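Local coordinates for UDP-galactopyranose mutase (PDB 3HDQ), which probably interconverts UDP-galactopyranose and UDP-galactofuranose with the help of bound FAD, and is caught here holding its UDP-galactose substrate, at residues T158-D161 against V162-K166; V167-D170 against L171-K174; F175-G178 against Y179-Q183; W184-D187 against P188-D192. All coordinates share one frame; numbering follows the deposited sequence.

Contact 1. Residues T158-D161 against V162-K166; sequences TSED and VVVSK
Val162 presses its CG2 branch down onto the first turn of helix 159-184, lying 3.0 Å from Thr158 O and almost as near Ser159 O. Val163 follows with CG2, 3.6 Å from Ser159 O, while its CG1, opposite the backbone N (chi1 174°), is left to pack on Tyr172 and Phe176 further along the helix. Val164 lays CG1 beside Glu160 O, which its own backbone N meets almost head-on at 3.0 Å. The three valines together make the tightly packed part of the contact, and Val163 and Val164 are buried. The polar part is looser and only partly covered. There Asp161 O is gripped twice by Ser165, through N at 3.2 Å and through OG at 2.8 Å, the two donors arriving from opposite faces of the carbonyl plane. The Asp161 carboxylate turns back the other way: OD2 takes Thr158 N from above the carboxylate plane at 3.1 Å, and also bonds Arg157 N. Glu160 sends its carboxylate to Arg169. Valine methyls thus pack on the carbonyl oxygens of the first turn, while Ser165 OG and the Asp161 carboxylate add bonds to the backbone, probably steadying the opening turns.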
loop_
_atom_site.group_PDB
_atom_site.type_symbol
_atom_site.label_atom_id
_atom_site.label_comp_id
_atom_site.label_asym_id
_atom_site.label_seq_id
_atom_site.Cartn_x
_atom_site.Cartn_y
_atom_site.Cartn_z
ATOM N N THR A 158 -21.061 37.321 -3.825
ATOM C CA THR A 158 -21.256 36.191 -4.711
ATOM C C THR A 158 -19.966 35.823 -5.450
ATOM O O THR A 158 -19.068 36.656 -5.584
ATOM C CB THR A 158 -22.365 36.555 -5.714
ATOM O OG1 THR A 158 -23.640 36.278 -5.121
ATOM C CG2 THR A 158 -22.260 35.765 -6.962
ATOM N N SER A 159 -19.866 34.573 -5.905
ATOM C CA SER A 159 -18.744 34.171 -6.747
ATOM C C SER A 159 -18.786 34.887 -8.098
ATOM O O SER A 159 -17.749 35.106 -8.715
ATOM C CB SER A 159 -18.693 32.650 -6.930
ATOM O OG SER A 159 -17.885 32.050 -5.935
ATOM N N GLU A 160 -19.987 35.241 -8.551
ATOM C CA GLU A 160 -20.148 36.143 -9.690
ATOM C C GLU A 160 -19.566 37.525 -9.396
ATOM O O GLU A 160 -18.785 38.052 -10.187
ATOM C CB GLU A 160 -21.619 36.281 -10.081
ATOM C CG GLU A 160 -21.887 37.308 -11.191
ATOM C CD GLU A 160 -23.341 37.305 -11.617
ATOM O OE1 GLU A 160 -23.635 37.277 -12.833
ATOM O OE2 GLU A 160 -24.198 37.303 -10.717
ATOM N N ASP A 161 -19.941 38.100 -8.257
ATOM C CA ASP A 161 -19.452 39.420 -7.869
ATOM C C ASP A 161 -17.933 39.514 -7.885
ATOM O O ASP A 161 -17.392 40.490 -8.404
ATOM C CB ASP A 161 -19.933 39.816 -6.463
ATOM C CG ASP A 161 -21.440 39.934 -6.357
ATOM O OD1 ASP A 161 -22.127 40.036 -7.400
ATOM O OD2 ASP A 161 -21.938 39.921 -5.209
ATOM N N VAL A 162 -17.245 38.534 -7.292
ATOM C CA VAL A 162 -15.794 38.651 -7.129
ATOM C C VAL A 162 -15.068 38.728 -8.464
ATOM O O VAL A 162 -14.056 39.406 -8.585
ATOM C CB VAL A 162 -15.150 37.507 -6.298
ATOM C CG1 VAL A 162 -14.679 38.027 -4.960
ATOM C CG2 VAL A 162 -16.092 36.338 -6.148
ATOM N N VAL A 163 -15.597 38.034 -9.459
ATOM C CA VAL A 163 -14.957 37.975 -10.762
ATOM C C VAL A 163 -15.364 39.145 -11.652
ATOM O O VAL A 163 -14.519 39.882 -12.151
ATOM C CB VAL A 163 -15.277 36.640 -11.462
ATOM C CG1 VAL A 163 -14.735 36.630 -12.897
ATOM C CG2 VAL A 163 -14.717 35.483 -10.637
ATOM N N VAL A 164 -16.665 39.321 -11.835
ATOM C CA VAL A 164 -17.174 40.343 -12.742
ATOM C C VAL A 164 -16.737 41.762 -12.329
ATOM O O VAL A 164 -16.640 42.653 -13.156
ATOM C CB VAL A 164 -18.708 40.218 -12.894
ATOM C CG1 VAL A 164 -19.448 40.957 -11.765
ATOM C CG2 VAL A 164 -19.146 40.703 -14.248
ATOM N N SER A 165 -16.434 41.951 -11.053
ATOM C CA SER A 165 -16.012 43.256 -10.547
ATOM C C SER A 165 -14.515 43.503 -10.707
ATOM O O SER A 165 -14.018 44.592 -10.394
ATOM C CB SER A 165 -16.400 43.409 -9.067
ATOM O OG SER A 165 -15.591 42.596 -8.238
ATOM N N LYS A 166 -13.797 42.490 -11.185
ATOM C CA LYS A 166 -12.353 42.606 -11.370
ATOM C C LYS A 166 -11.915 42.515 -12.829
ATOM O O LYS A 166 -11.020 43.252 -13.256
ATOM C CB LYS A 166 -11.612 41.567 -10.519
ATOM C CG LYS A 166 -11.787 41.784 -9.028
ATOM C CD LYS A 166 -10.982 40.801 -8.200
ATOM C CE LYS A 166 -11.379 40.928 -6.731
ATOM N NZ LYS A 166 -10.557 40.063 -5.850
#

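Contact 2. Residues V167-D170 against L171-K174; sequences VGRD and LYNK
Asp170 meets Lys174 one turn further along helix 159-184 in a salt bridge. Asp170 OD1 offers its syn lone pair to Lys174 NZ at 3.0 Å, and OD2 adds a weak bond to the same nitrogen. CG of Asp170 stands anti to the backbone N (chi1 -168°), which swings the carboxylate along the helix to the ammonium group. Both oxygens have further partners: Tyr133 bonds OD1, and a water donates to OD2 at 2.7 Å while accepting from Asn173 ND2. Were Lys174 an alanine, the Asp170 carboxylate would probably be left without its counter-charge, still bonded to Tyr133 and a water but more able to turn.

Leu171 carries the apolar half. Its CB lies 3.8 Å from Val167 CG2, and CD1 reaches over Val167 O, the two side chains crossing at about a right angle; Phe146 of helix 139-149 touches both. Where a helical bond from Leu171 N to Val167 O would be expected, a water bridges the two instead, accepting from Leu171 N at 3.0 Å.

Arg169 bends at chi2 and chi3, running beside Tyr172 with NH1 4.0 Å from CE2 and the guanidinium turned 72° from the ring. Besides Glu160, Glu151 pairs with its charge, and its CG and CD pass the amide of Asn173.

This is a helix kink: Gly168 has positive phi (81°), the N atoms of Arg169 and Asp170 have no bond to the turn before, water bridges the next gap, and a wider pi-type turn follows at 172-174.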
loop_
_atom_site.group_PDB
_atom_site.type_symbol
_atom_site.label_atom_id
_atom_site.label_comp_id
_atom_site.label_asym_id
_atom_site.label_seq_id
_atom_site.Cartn_x
_atom_site.Cartn_y
_atom_site.Cartn_z
ATOM N N VAL A 167 -12.542 41.621 -13.589
ATOM C CA VAL A 167 -12.154 41.409 -14.984
ATOM C C VAL A 167 -13.325 41.486 -15.951
ATOM O O VAL A 167 -13.176 41.204 -17.141
ATOM C CB VAL A 167 -11.464 40.045 -15.183
ATOM C CG1 VAL A 167 -10.173 39.983 -14.391
ATOM C CG2 VAL A 167 -12.414 38.907 -14.803
ATOM N N GLY A 168 -14.497 41.849 -15.443
ATOM C CA GLY A 168 -15.634 42.091 -16.304
ATOM C C GLY A 168 -16.373 40.848 -16.745
ATOM O O GLY A 168 -16.038 39.729 -16.376
ATOM N N ARG A 169 -17.369 41.065 -17.590
ATOM C CA ARG A 169 -18.367 40.061 -17.918
ATOM C C ARG A 169 -17.918 39.042 -18.984
ATOM O O ARG A 169 -18.297 37.873 -18.930
ATOM C CB ARG A 169 -19.650 40.784 -18.340
ATOM C CG ARG A 169 -20.794 39.890 -18.740
ATOM C CD ARG A 169 -21.413 39.186 -17.555
ATOM N NE ARG A 169 -21.694 40.072 -16.421
ATOM C CZ ARG A 169 -22.370 39.685 -15.343
ATOM N NH1 ARG A 169 -22.834 38.443 -15.270
ATOM N NH2 ARG A 169 -22.578 40.527 -14.338
ATOM N N ASP A 170 -17.115 39.469 -19.951
ATOM C CA ASP A 170 -16.651 38.528 -20.979
ATOM C C ASP A 170 -15.638 37.504 -20.437
ATOM O O ASP A 170 -15.738 36.306 -20.706
ATOM C CB ASP A 170 -16.054 39.266 -22.178
ATOM C CG ASP A 170 -15.828 38.349 -23.358
ATOM O OD1 ASP A 170 -14.732 38.386 -23.959
ATOM O OD2 ASP A 170 -16.750 37.574 -23.676
ATOM N N LEU A 171 -14.661 37.976 -19.674
ATOM C CA LEU A 171 -13.661 37.085 -19.106
ATOM C C LEU A 171 -14.310 36.141 -18.102
ATOM O O LEU A 171 -13.939 34.968 -17.996
ATOM C CB LEU A 171 -12.529 37.895 -18.474
ATOM C CG LEU A 171 -11.637 38.555 -19.528
ATOM C CD1 LEU A 171 -10.628 39.485 -18.861
ATOM C CD2 LEU A 171 -10.942 37.475 -20.384
ATOM N N TYR A 172 -15.302 36.667 -17.388
ATOM C CA TYR A 172 -16.120 35.879 -16.481
ATOM C C TYR A 172 -16.861 34.768 -17.217
ATOM O O TYR A 172 -16.893 33.628 -16.757
ATOM C CB TYR A 172 -17.116 36.790 -15.749
ATOM C CG TYR A 172 -18.222 36.056 -15.023
ATOM C CD1 TYR A 172 -18.006 35.510 -13.767
ATOM C CD2 TYR A 172 -19.487 35.924 -15.589
ATOM C CE1 TYR A 172 -19.017 34.842 -13.090
ATOM C CE2 TYR A 172 -20.504 35.262 -14.920
ATOM C CZ TYR A 172 -20.258 34.720 -13.670
ATOM O OH TYR A 172 -21.248 34.060 -12.989
ATOM N N ASN A 173 -17.472 35.093 -18.351
ATOM C CA ASN A 173 -18.218 34.082 -19.099
ATOM C C ASN A 173 -17.286 33.038 -19.705
ATOM O O ASN A 173 -17.670 31.878 -19.885
ATOM C CB ASN A 173 -19.056 34.703 -20.217
ATOM C CG ASN A 173 -20.199 35.573 -19.699
ATOM O OD1 ASN A 173 -20.659 35.432 -18.566
ATOM N ND2 ASN A 173 -20.661 36.479 -20.544
ATOM N N LYS A 174 -16.061 33.453 -20.014
ATOM C CA LYS A 174 -15.128 32.583 -20.718
ATOM C C LYS A 174 -14.344 31.616 -19.832
ATOM O O LYS A 174 -14.055 30.499 -20.254
ATOM C CB LYS A 174 -14.195 33.404 -21.618
ATOM C CG LYS A 174 -14.710 33.461 -23.037
ATOM C CD LYS A 174 -14.180 34.626 -23.835
ATOM C CE LYS A 174 -14.865 34.645 -25.210
ATOM N NZ LYS A 174 -15.028 36.030 -25.745
HETATM O O HOH W 1 -14.312 40.916 -19.366
HETATM O O HOH W 2 -19.126 36.256 -23.452
#

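Contact 3. Residues F175-G178 against Y179-Q183; sequences FFRG and YTRKQ. With GDU (galactose-uridine-5'-diphosphate), chain K.
Tyr179 sets its CB 3.8 Å from the backbone oxygen Phe175 O, the same oxygen that accepts GDU N3 at 2.9 Å. From CB, 3.4 Å from GDU O2, the tyrosine runs out along the nucleotide, its first torsion of -172° carrying the ring alongside the uracil. CG sits 3.3 Å from GDU N3, CD2 passes close to GDU C2, and CD1 lies near C4; further out, CE1 approaches GDU O4 while CE2 comes to the ribose at C3D. The side chain also comes close to Asn296, another substrate-binding residue. The base thus lies over one face of the ring, displaced toward the rim at its CB end. A serine in place of Tyr179 would probably strip the uracil of this flat support and leave it freer to tilt. Phe176 meets the base obliquely, with CD1 3.2 Å from GDU O2. Its own carbonyl oxygen holds Thr180 twice, through N at 2.9 Å and through OG1 at 2.7 Å, and that hydroxyl oxygen accepts GDU O2D in turn. Away from the ligand, Arg177 lays CD over one face of the Arg181 guanidinium, whose NH2 is paired with Asp187, so the nearness of the two arginines is probably eased. One helix thus supplies a carbonyl, a hydroxyl and two aromatic rings to the uridine end of the substrate site.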
loop_
_atom_site.group_PDB
_atom_site.type_symbol
_atom_site.label_atom_id
_atom_site.label_comp_id
_atom_site.label_asym_id
_atom_site.label_seq_id
_atom_site.Cartn_x
_atom_site.Cartn_y
_atom_site.Cartn_z
ATOM N N PHE A 175 -14.026 32.040 -18.609
ATOM C CA PHE A 175 -13.197 31.240 -17.709
ATOM C C PHE A 175 -13.932 30.709 -16.462
ATOM O O PHE A 175 -13.600 29.634 -15.964
ATOM C CB PHE A 175 -11.946 32.031 -17.286
ATOM C CG PHE A 175 -10.965 32.262 -18.407
ATOM C CD1 PHE A 175 -11.128 33.320 -19.286
ATOM C CD2 PHE A 175 -9.878 31.415 -18.582
ATOM C CE1 PHE A 175 -10.235 33.522 -20.322
ATOM C CE2 PHE A 175 -8.981 31.617 -19.620
ATOM C CZ PHE A 175 -9.163 32.666 -20.492
ATOM N N PHE A 176 -14.919 31.455 -15.958
ATOM C CA PHE A 176 -15.543 31.112 -14.675
ATOM C C PHE A 176 -16.976 30.579 -14.702
ATOM O O PHE A 176 -17.265 29.566 -14.055
ATOM C CB PHE A 176 -15.442 32.278 -13.692
ATOM C CG PHE A 176 -14.062 32.489 -13.176
ATOM C CD1 PHE A 176 -13.633 31.833 -12.038
ATOM C CD2 PHE A 176 -13.179 33.313 -13.849
ATOM C CE1 PHE A 176 -12.358 32.018 -11.569
ATOM C CE2 PHE A 176 -11.898 33.498 -13.388
ATOM C CZ PHE A 176 -11.486 32.852 -12.250
ATOM N N ARG A 177 -17.868 31.253 -15.425
ATOM C CA ARG A 177 -19.276 30.876 -15.392
ATOM C C ARG A 177 -19.499 29.411 -15.742
ATOM O O ARG A 177 -20.077 28.663 -14.950
ATOM C CB ARG A 177 -20.127 31.761 -16.299
ATOM C CG ARG A 177 -21.628 31.510 -16.118
ATOM C CD ARG A 177 -22.482 32.414 -16.982
ATOM N NE ARG A 177 -22.104 32.321 -18.389
ATOM C CZ ARG A 177 -22.915 32.622 -19.401
ATOM N NH1 ARG A 177 -24.161 33.027 -19.159
ATOM N NH2 ARG A 177 -22.488 32.508 -20.653
ATOM N N GLY A 178 -19.048 29.006 -16.925
ATOM C CA GLY A 178 -19.233 27.634 -17.378
ATOM C C GLY A 178 -18.592 26.584 -16.468
ATOM O O GLY A 178 -19.189 25.541 -16.197
ATOM N N TYR A 179 -17.375 26.857 -16.003
ATOM C CA TYR A 179 -16.648 25.907 -15.160
ATOM C C TYR A 179 -17.402 25.689 -13.853
ATOM O O TYR A 179 -17.659 24.545 -13.439
ATOM C CB TYR A 179 -15.237 26.422 -14.859
ATOM C CG TYR A 179 -14.365 25.413 -14.152
ATOM C CD1 TYR A 179 -13.409 24.690 -14.854
ATOM C CD2 TYR A 179 -14.506 25.167 -12.784
ATOM C CE1 TYR A 179 -12.610 23.754 -14.222
ATOM C CE2 TYR A 179 -13.714 24.231 -12.141
ATOM C CZ TYR A 179 -12.762 23.531 -12.868
ATOM O OH TYR A 179 -11.959 22.607 -12.257
ATOM N N THR A 180 -17.742 26.810 -13.219
ATOM C CA THR A 180 -18.481 26.828 -11.972
ATOM C C THR A 180 -19.828 26.106 -12.084
ATOM O O THR A 180 -20.129 25.229 -11.271
ATOM C CB THR A 180 -18.664 28.266 -11.476
ATOM O OG1 THR A 180 -17.379 28.900 -11.405
ATOM C CG2 THR A 180 -19.310 28.283 -10.098
ATOM N N ARG A 181 -20.620 26.444 -13.096
ATOM C CA ARG A 181 -21.902 25.775 -13.297
ATOM C C ARG A 181 -21.700 24.278 -13.378
ATOM O O ARG A 181 -22.456 23.507 -12.774
ATOM C CB ARG A 181 -22.600 26.271 -14.570
ATOM C CG ARG A 181 -23.121 27.714 -14.482
ATOM C CD ARG A 181 -23.818 28.182 -15.778
ATOM N NE ARG A 181 -24.420 29.500 -15.591
ATOM C CZ ARG A 181 -25.141 30.144 -16.506
ATOM N NH1 ARG A 181 -25.351 29.596 -17.693
ATOM N NH2 ARG A 181 -25.656 31.341 -16.228
ATOM N N LYS A 182 -20.670 23.868 -14.117
ATOM C CA LYS A 182 -20.397 22.444 -14.315
ATOM C C LYS A 182 -19.910 21.763 -13.018
ATOM O O LYS A 182 -20.405 20.701 -12.647
ATOM C CB LYS A 182 -19.405 22.245 -15.462
ATOM C CG LYS A 182 -19.266 20.807 -15.926
ATOM C CD LYS A 182 -18.632 20.717 -17.324
ATOM C CE LYS A 182 -17.207 21.252 -17.346
ATOM N NZ LYS A 182 -16.600 21.130 -18.704
ATOM N N GLN A 183 -18.969 22.402 -12.327
ATOM C CA GLN A 183 -18.403 21.879 -11.084
ATOM C C GLN A 183 -19.403 21.760 -9.929
ATOM O O GLN A 183 -19.423 20.750 -9.227
ATOM C CB GLN A 183 -17.197 22.727 -10.646
ATOM C CG GLN A 183 -16.649 22.408 -9.247
ATOM C CD GLN A 183 -16.156 20.967 -9.091
ATOM O OE1 GLN A 183 -16.142 20.191 -10.041
ATOM N NE2 GLN A 183 -15.740 20.617 -7.886
HETATM N N1 GDU K . -12.738 28.109 -11.315
HETATM C C2 GDU K . -13.081 28.295 -12.503
HETATM N N3 GDU K . -12.567 28.138 -13.648
HETATM C C4 GDU K . -11.325 27.626 -13.602
HETATM C C5 GDU K . -10.745 27.335 -12.269
HETATM C C6 GDU K . -11.487 27.584 -11.172
HETATM O O2 GDU K . -14.402 28.808 -12.594
HETATM O O4 GDU K . -10.700 27.380 -14.631
HETATM C C1D GDU K . -13.577 28.364 -10.179
HETATM C C2D GDU K . -14.633 27.300 -9.792
HETATM O O2D GDU K . -15.749 27.862 -9.112
HETATM C C3D GDU K . -13.805 26.400 -8.899
HETATM C C4D GDU K . -13.119 27.472 -8.054
HETATM O O4D GDU K . -12.848 28.554 -8.951
HETATM O O3D GDU K . -14.632 25.518 -8.145
HETATM C C5D GDU K . -11.984 27.002 -7.158
HETATM O O5D GDU K . -10.990 26.518 -8.080
HETATM P PA GDU K . -9.993 25.326 -7.715
HETATM O O1A GDU K . -8.913 25.304 -8.741
HETATM O O2A GDU K . -9.402 25.619 -6.399
HETATM O O3A GDU K . -10.743 23.929 -7.796
HETATM P PB GDU K . -10.294 22.666 -6.954
HETATM O O1B GDU K . -11.315 21.670 -7.360
HETATM O O2B GDU K . -10.361 22.783 -5.477
HETATM O O3B GDU K . -8.874 22.065 -7.401
HETATM C "C1'" GDU K . -7.935 21.170 -6.772
HETATM C "C2'" GDU K . -7.024 21.981 -5.827
HETATM C "C3'" GDU K . -6.534 23.194 -6.651
HETATM C "C4'" GDU K . -5.575 22.660 -7.757
HETATM C "C5'" GDU K . -6.309 21.543 -8.550
HETATM C "C6'" GDU K . -5.373 20.730 -9.489
HETATM O "O2'" GDU K . -7.705 22.339 -4.610
HETATM O "O3'" GDU K . -5.893 24.138 -5.762
HETATM O "O4'" GDU K . -4.387 22.158 -7.111
HETATM O "O5'" GDU K . -7.134 20.585 -7.829
HETATM O "O6'" GDU K . -5.441 21.174 -10.865
#

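Contact 4. Residues W184-D187 against P188-D192; sequences WGLD and PSELD. With GDU (galactose-uridine-5'-diphosphate), chain K.
Asp187 O accepts Glu190 N at 2.8 Å, closing the 3-10 turn 188-190 that follows once Gly185, with positive phi, has ended the long helix. Side chains bind this turn from both ends. Asp187 OD2 takes Ser189 N and Ser189 OG, each at 2.8 Å, on the anti side of the carboxylate but from opposite faces of its plane; the bond to Ser189 N makes an Asx turn. With chi1 at -175°, Asp187 points its carboxylate away from its own N and over the start of the turn, leaving OD1 to Arg181. Glu190 answers in reverse, its chain extended beyond CG, with OE1 receiving Asp187 N at 2.9 Å nearly along the C-O axis of the carboxylate. Leu186 CD1 rests against that same oxygen.

The apolar side is built on Leu191. Its CD1 sits over the five-membered ring of Trp184, 3.8 Å from the centroid, in a CH-pi contact, while the edge of the indole turns to the ligand and NE1 donates to GDU O3D at 3.0 Å. The methyl thus backs a ring that is hydrogen-bonded to the ribose.

Among its neighbours, the loop lies along helix 159-184, with Pro188 on Tyr172 and Thr180, and Leu191 bonded through its backbone to Ser159; Val337, just past strand 320-336, covers Trp184, Leu186 and Leu191.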
loop_
_atom_site.group_PDB
_atom_site.type_symbol
_atom_site.label_atom_id
_atom_site.label_comp_id
_atom_site.label_asym_id
_atom_site.label_seq_id
_atom_site.Cartn_x
_atom_site.Cartn_y
_atom_site.Cartn_z
ATOM N N TRP A 184 -20.229 22.780 -9.730
ATOM C CA TRP A 184 -21.109 22.817 -8.553
ATOM C C TRP A 184 -22.568 22.489 -8.835
ATOM O O TRP A 184 -23.323 22.128 -7.928
ATOM C CB TRP A 184 -21.032 24.181 -7.895
ATOM C CG TRP A 184 -19.664 24.509 -7.472
ATOM C CD1 TRP A 184 -18.732 25.205 -8.181
ATOM C CD2 TRP A 184 -19.044 24.137 -6.243
ATOM N NE1 TRP A 184 -17.568 25.302 -7.464
ATOM C CE2 TRP A 184 -17.730 24.652 -6.269
ATOM C CE3 TRP A 184 -19.468 23.417 -5.122
ATOM C CZ2 TRP A 184 -16.840 24.480 -5.211
ATOM C CZ3 TRP A 184 -18.577 23.241 -4.070
ATOM C CH2 TRP A 184 -17.283 23.774 -4.124
ATOM N N GLY A 185 -22.971 22.620 -10.091
ATOM C CA GLY A 185 -24.372 22.482 -10.432
ATOM C C GLY A 185 -25.107 23.731 -9.992
ATOM O O GLY A 185 -26.329 23.735 -9.909
ATOM N N LEU A 186 -24.344 24.784 -9.701
ATOM C CA LEU A 186 -24.881 26.093 -9.348
ATOM C C LEU A 186 -24.245 27.186 -10.220
ATOM O O LEU A 186 -23.094 27.057 -10.637
ATOM C CB LEU A 186 -24.571 26.420 -7.879
ATOM C CG LEU A 186 -25.467 25.998 -6.705
ATOM C CD1 LEU A 186 -26.887 25.687 -7.172
ATOM C CD2 LEU A 186 -24.884 24.826 -5.939
ATOM N N ASP A 187 -24.980 28.262 -10.489
ATOM C CA ASP A 187 -24.386 29.458 -11.083
ATOM C C ASP A 187 -23.545 30.127 -10.004
ATOM O O ASP A 187 -23.855 29.998 -8.819
ATOM C CB ASP A 187 -25.470 30.428 -11.568
ATOM C CG ASP A 187 -24.897 31.633 -12.308
ATOM O OD1 ASP A 187 -24.698 31.535 -13.535
ATOM O OD2 ASP A 187 -24.653 32.683 -11.668
ATOM N N PRO A 188 -22.468 30.825 -10.402
ATOM C CA PRO A 188 -21.646 31.565 -9.439
ATOM C C PRO A 188 -22.459 32.553 -8.601
ATOM O O PRO A 188 -22.018 32.927 -7.520
ATOM C CB PRO A 188 -20.667 32.328 -10.335
ATOM C CG PRO A 188 -20.539 31.489 -11.535
ATOM C CD PRO A 188 -21.895 30.870 -11.757
ATOM N N SER A 189 -23.608 32.993 -9.106
ATOM C CA SER A 189 -24.469 33.886 -8.330
ATOM C C SER A 189 -24.970 33.186 -7.063
ATOM O O SER A 189 -25.240 33.837 -6.055
ATOM C CB SER A 189 -25.650 34.382 -9.167
ATOM O OG SER A 189 -26.449 33.302 -9.621
ATOM N N GLU A 190 -25.069 31.858 -7.124
ATOM C CA GLU A 190 -25.560 31.052 -6.008
ATOM C C GLU A 190 -24.466 30.528 -5.065
ATOM O O GLU A 190 -24.733 29.700 -4.204
ATOM C CB GLU A 190 -26.380 29.880 -6.539
ATOM C CG GLU A 190 -27.593 30.287 -7.389
ATOM C CD GLU A 190 -28.159 29.124 -8.185
ATOM O OE1 GLU A 190 -27.457 28.628 -9.103
ATOM O OE2 GLU A 190 -29.303 28.706 -7.897
ATOM N N LEU A 191 -23.238 31.012 -5.219
ATOM C CA LEU A 191 -22.158 30.578 -4.344
ATOM C C LEU A 191 -21.589 31.773 -3.620
ATOM O O LEU A 191 -21.616 32.889 -4.145
ATOM C CB LEU A 191 -21.058 29.882 -5.149
ATOM C CG LEU A 191 -21.437 28.529 -5.746
ATOM C CD1 LEU A 191 -20.418 28.096 -6.795
ATOM C CD2 LEU A 191 -21.565 27.484 -4.644
ATOM N N ASP A 192 -21.085 31.556 -2.409
ATOM C CA ASP A 192 -20.334 32.605 -1.726
ATOM C C ASP A 192 -19.089 32.995 -2.539
ATOM O O ASP A 192 -18.495 32.161 -3.235
ATOM C CB ASP A 192 -19.927 32.160 -0.321
ATOM C CG ASP A 192 -19.293 33.281 0.485
ATOM O OD1 ASP A 192 -20.040 34.076 1.104
ATOM O OD2 ASP A 192 -18.042 33.363 0.510
HETATM N N1 GDU K . -12.738 28.109 -11.315
HETATM C C2 GDU K . -13.081 28.295 -12.503
HETATM N N3 GDU K . -12.567 28.138 -13.648
HETATM C C4 GDU K . -11.325 27.626 -13.602
HETATM C C5 GDU K . -10.745 27.335 -12.269
HETATM C C6 GDU K . -11.487 27.584 -11.172
HETATM O O2 GDU K . -14.402 28.808 -12.594
HETATM O O4 GDU K . -10.700 27.380 -14.631
HETATM C C1D GDU K . -13.577 28.364 -10.179
HETATM C C2D GDU K . -14.633 27.300 -9.792
HETATM O O2D GDU K . -15.749 27.862 -9.112
HETATM C C3D GDU K . -13.805 26.400 -8.899
HETATM C C4D GDU K . -13.119 27.472 -8.054
HETATM O O4D GDU K . -12.848 28.554 -8.951
HETATM O O3D GDU K . -14.632 25.518 -8.145
HETATM C C5D GDU K . -11.984 27.002 -7.158
HETATM O O5D GDU K . -10.990 26.518 -8.080
HETATM P PA GDU K . -9.993 25.326 -7.715
HETATM O O1A GDU K . -8.913 25.304 -8.741
HETATM O O2A GDU K . -9.402 25.619 -6.399
HETATM O O3A GDU K . -10.743 23.929 -7.796
HETATM P PB GDU K . -10.294 22.666 -6.954
HETATM O O1B GDU K . -11.315 21.670 -7.360
HETATM O O2B GDU K . -10.361 22.783 -5.477
HETATM O O3B GDU K . -8.874 22.065 -7.401
HETATM C "C1'" GDU K . -7.935 21.170 -6.772
HETATM C "C2'" GDU K . -7.024 21.981 -5.827
HETATM C "C3'" GDU K . -6.534 23.194 -6.651
HETATM C "C4'" GDU K . -5.575 22.660 -7.757
HETATM C "C5'" GDU K . -6.309 21.543 -8.550
HETATM C "C6'" GDU K . -5.373 20.730 -9.489
HETATM O "O2'" GDU K . -7.705 22.339 -4.610
HETATM O "O3'" GDU K . -5.893 24.138 -5.762
HETATM O "O4'" GDU K . -4.387 22.158 -7.111
HETATM O "O5'" GDU K . -7.134 20.585 -7.829
HETATM O "O6'" GDU K . -5.441 21.174 -10.865
#

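Overall arrangement
Contacts 1, 2 and 3 follow one another along helix 159-184, and contact 4 is the loop that leaves it. Neighbouring centres lie about 9 Å (1 and 2), 11 Å (2 and 3) and 9 Å (3 and 4) apart. The kink in contact 2 folds the helix back on itself, which lets Val163 touch Phe176 and brings the first residues within about 12 Å, centre to centre, of contact 4. There the path closes, the Ser159 hydroxyl bonding to Asp192 O. Contacts 3 and 4 both hold the substrate, whereas contacts 1 and 2 pack behind and beyond them, so one folded helix and its exit loop form a wall of the nucleotide site.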